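Local coordinates for fluoroacetyl-CoA-specific thioesterase-like domain-containing protein (Thermanaerovibrio acidaminovorans, PDB 3QOO) that is of uncharacterised function but adopts a hot-dog fold and probably acts as an acyl-CoA thioesterase related to fluoroacetyl-CoA thioesterase, at residues F87-D92 / V99-K104. Sequence-based numbering, arbitrary orientation.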
ATOM      1  N   PHE A  87       3.320  10.596 -11.068  1.00 10.10           N
ATOM      2  CA  PHE A  87       2.189   9.705 -10.898  1.00  9.53           C
ATOM      3  C   PHE A  87       1.036  10.167 -11.747  1.00  9.27           C
ATOM      4  O   PHE A  87       0.685  11.359 -11.730  1.00 10.27           O
ATOM      5  CB  PHE A  87       1.733   9.676  -9.446  1.00  9.87           C
ATOM      6  CG  PHE A  87       2.637   8.962  -8.498  1.00 10.17           C
ATOM      7  CD1 PHE A  87       2.250   7.755  -7.946  1.00 10.47           C
ATOM      8  CD2 PHE A  87       3.844   9.511  -8.110  1.00 11.64           C
ATOM      9  CE1 PHE A  87       3.052   7.107  -7.008  1.00 11.64           C
ATOM     10  CE2 PHE A  87       4.653   8.819  -7.200  1.00 12.91           C
ATOM     11  CZ  PHE A  87       4.262   7.630  -6.656  1.00 12.07           C
ATOM     12  N   THR A  88       0.436   9.216 -12.467  1.00  9.16           N
ATOM     13  CA  THR A  88      -0.771   9.464 -13.246  1.00 10.02           C
ATOM     14  C   THR A  88      -1.825   8.485 -12.759  1.00  9.54           C
ATOM     15  O   THR A  88      -1.584   7.266 -12.783  1.00 10.73           O
ATOM     16  CB  THR A  88      -0.540   9.255 -14.745  1.00 11.02           C
ATOM     17  OG1 THR A  88       0.564  10.049 -15.169  1.00 11.64           O
ATOM     18  CG2 THR A  88      -1.794   9.662 -15.532  1.00 13.51           C
ATOM     19  N   VAL A  89      -2.938   9.018 -12.263  1.00  9.14           N
ATOM     20  CA  VAL A  89      -4.048   8.228 -11.818  1.00  9.38           C
ATOM     21  C   VAL A  89      -5.270   8.539 -12.659  1.00  9.15           C
ATOM     22  O   VAL A  89      -5.568   9.712 -12.871  1.00  9.95           O
ATOM     23  CB  VAL A  89      -4.289   8.433 -10.305  1.00  9.26           C
ATOM     24  CG1 VAL A  89      -5.556   7.739  -9.844  1.00 10.94           C
ATOM     25  CG2 VAL A  89      -3.082   7.897  -9.505  1.00 10.16           C
ATOM     26  N   THR A  90      -5.932   7.493 -13.130  1.00  9.69           N
ATOM     27  CA  THR A  90      -6.959   7.580 -14.169  1.00  9.98           C
ATOM     28  C   THR A  90      -8.181   6.772 -13.791  1.00  9.29           C
ATOM     29  O   THR A  90      -8.050   5.633 -13.352  1.00 10.07           O
ATOM     30  CB  THR A  90      -6.437   7.006 -15.499  1.00 11.33           C
ATOM     31  OG1 THR A  90      -5.207   7.655 -15.842  1.00 12.80           O
ATOM     32  CG2 THR A  90      -7.453   7.186 -16.626  1.00 12.75           C
ATOM     33  N   VAL A  91      -9.371   7.313 -13.993  1.00  9.26           N
ATOM     34  CA  VAL A  91     -10.599   6.547 -13.800  1.00  9.89           C
ATOM     35  C   VAL A  91     -10.680   5.430 -14.835  1.00 10.86           C
ATOM     36  O   VAL A  91     -10.688   5.692 -16.056  1.00 12.05           O
ATOM     37  CB  VAL A  91     -11.847   7.427 -13.871  1.00 10.19           C
ATOM     38  CG1 VAL A  91     -13.111   6.567 -13.792  1.00 11.67           C
ATOM     39  CG2 VAL A  91     -11.785   8.504 -12.775  1.00 11.57           C
ATOM     40  N   ASP A  92     -10.721   4.187 -14.366  0.65 10.35           N
ATOM     41  CA  ASP A  92     -10.790   3.014 -15.231  0.65 12.28           C
ATOM     42  C   ASP A  92     -12.233   2.596 -15.496  0.65 12.64           C
ATOM     43  O   ASP A  92     -12.628   2.400 -16.647  0.65 13.28           O
ATOM     44  CB  ASP A  92     -10.004   1.852 -14.596  0.65 13.97           C
ATOM     45  CG  ASP A  92     -10.023   0.622 -15.456  0.65 15.05           C
ATOM     46  OD1 ASP A  92      -9.384   0.664 -16.524  0.65 18.40           O
ATOM     47  OD2 ASP A  92     -10.687  -0.365 -15.075  0.65 18.65           O
ATOM     48  N   VAL A  99     -15.608   3.348  -7.760  1.00 12.94           N
ATOM     49  CA  VAL A  99     -14.792   3.798  -8.860  1.00 11.37           C
ATOM     50  C   VAL A  99     -13.479   3.031  -8.769  1.00 10.84           C
ATOM     51  O   VAL A  99     -12.859   2.971  -7.699  1.00 11.62           O
ATOM     52  CB  VAL A  99     -14.530   5.328  -8.824  1.00 12.11           C
ATOM     53  CG1 VAL A  99     -13.723   5.748 -10.041  1.00 13.14           C
ATOM     54  CG2 VAL A  99     -15.847   6.125  -8.712  1.00 15.11           C
ATOM     55  N   VAL A 100     -13.053   2.446  -9.884  1.00 10.54           N
ATOM     56  CA  VAL A 100     -11.731   1.810  -9.946  1.00 10.81           C
ATOM     57  C   VAL A 100     -10.823   2.736 -10.780  1.00  9.95           C
ATOM     58  O   VAL A 100     -11.212   3.165 -11.879  1.00 10.94           O
ATOM     59  CB  VAL A 100     -11.805   0.418 -10.578  1.00 11.94           C
ATOM     60  CG1 VAL A 100     -10.391  -0.178 -10.648  1.00 13.14           C
ATOM     61  CG2 VAL A 100     -12.724  -0.529  -9.768  1.00 14.21           C
ATOM     62  N   LEU A 101      -9.671   3.067 -10.223  1.00  9.39           N
ATOM     63  CA  LEU A 101      -8.675   3.900 -10.846  1.00  9.47           C
ATOM     64  C   LEU A 101      -7.394   3.127 -11.060  1.00  9.34           C
ATOM     65  O   LEU A 101      -7.013   2.312 -10.213  1.00 10.48           O
ATOM     66  CB  LEU A 101      -8.395   5.110  -9.957  1.00 10.20           C
ATOM     67  CG  LEU A 101      -9.661   5.936  -9.637  1.00 11.24           C
ATOM     68  CD1 LEU A 101     -10.192   5.591  -8.251  1.00 12.42           C
ATOM     69  CD2 LEU A 101      -9.379   7.418  -9.714  1.00 12.86           C
ATOM     70  N   SER A 102      -6.730   3.378 -12.182  1.00  9.04           N
ATOM     71  CA  SER A 102      -5.428   2.833 -12.442  1.00  9.18           C
ATOM     72  C   SER A 102      -4.352   3.884 -12.167  1.00  9.19           C
ATOM     73  O   SER A 102      -4.632   5.075 -12.113  1.00 10.63           O
ATOM     74  CB  SER A 102      -5.364   2.402 -13.883  1.00 11.30           C
ATOM     75  OG  SER A 102      -5.538   3.486 -14.752  1.00 15.96           O
HETATM   76  N   MSE A 103      -3.130   3.410 -11.986  1.00  9.11           N
HETATM   77  CA  MSE A 103      -2.000   4.262 -11.643  1.00  8.27           C
HETATM   78  C   MSE A 103      -0.770   3.819 -12.400  1.00  8.50           C
HETATM   79  O   MSE A 103      -0.509   2.617 -12.556  1.00  8.97           O
HETATM   80  CB  MSE A 103      -1.721   4.193 -10.125  1.00  8.49           C
HETATM   81  CG  MSE A 103      -0.602   5.052  -9.617  1.00  9.36           C
HETATM   82 SE   MSE A 103       1.160   4.220  -9.679  0.84  7.60          SE
HETATM   83  CE  MSE A 103       1.050   3.190  -8.012  1.00 10.31           C
ATOM     84  N   LYS A 104      -0.003   4.803 -12.852  1.00  9.04           N
ATOM     85  CA  LYS A 104       1.317   4.578 -13.378  1.00  9.43           C
ATOM     86  C   LYS A 104       2.240   5.621 -12.800  1.00  9.45           C
ATOM     87  O   LYS A 104       1.886   6.788 -12.716  1.00 11.18           O
ATOM     88  CB  LYS A 104       1.335   4.611 -14.924  1.00 12.52           C
ATOM     89  CG  LYS A 104       2.587   4.018 -15.565  1.00 18.24           C
ATOM     90  CD  LYS A 104       2.321   3.652 -17.021  1.00 21.93           C
ATOM     91  CE  LYS A 104       3.562   3.097 -17.712  1.00 24.74           C
ATOM     92  NZ  LYS A 104       3.227   2.731 -19.118  1.00 26.05           N
TER
HETATM   93  O   HOH W   1      -7.294   2.843 -16.760  0.65 27.48           O
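Thr88 and Lys104 form a hydrogen-bonded antiparallel pair, Thr88 N reaching Lys104 O at 2.8 Å and Lys104 N returning to Thr88 O. Thr90 and Ser102 repeat this pairing, and toward the hairpin turn Asp92 N donates to Val100 O at 2.7 Å. Between them, at the non-hydrogen-bonded pairs Val89–Met103 and Val91–Leu101, the CA atoms come nearer to each other, and Val89 CA makes a CA-H...O contact with Ser102 O.

These two pairs line the apolar face. With CG1 anti to its backbone N (chi1 173°), Val89 straddles two neighbours: CG1 meets Leu101 CD2 at 3.8 Å, while CG2 lies against CG of selenomethionine Met103. The same Leu101 CD2 also touches Val91 CG2 at 4.0 Å. Bends at chi2 and chi3 carry Met103 SE to 4.1 Å from Phe87 CD1, an oblique Met-aromatic contact. On the polar face, in one of the two conformers of Asp92, a water may link its OD1 to Ser102 OG, and Thr88 OG1 is held by Arg17.

Strands 84-95 and 98-107 form a β-hairpin in the hot-dog sheet, with 15-21 beside the first and 110-123 beside the second; helix 41-56 packs on the apolar face through Thr47, Met48, Leu51 and Ile55.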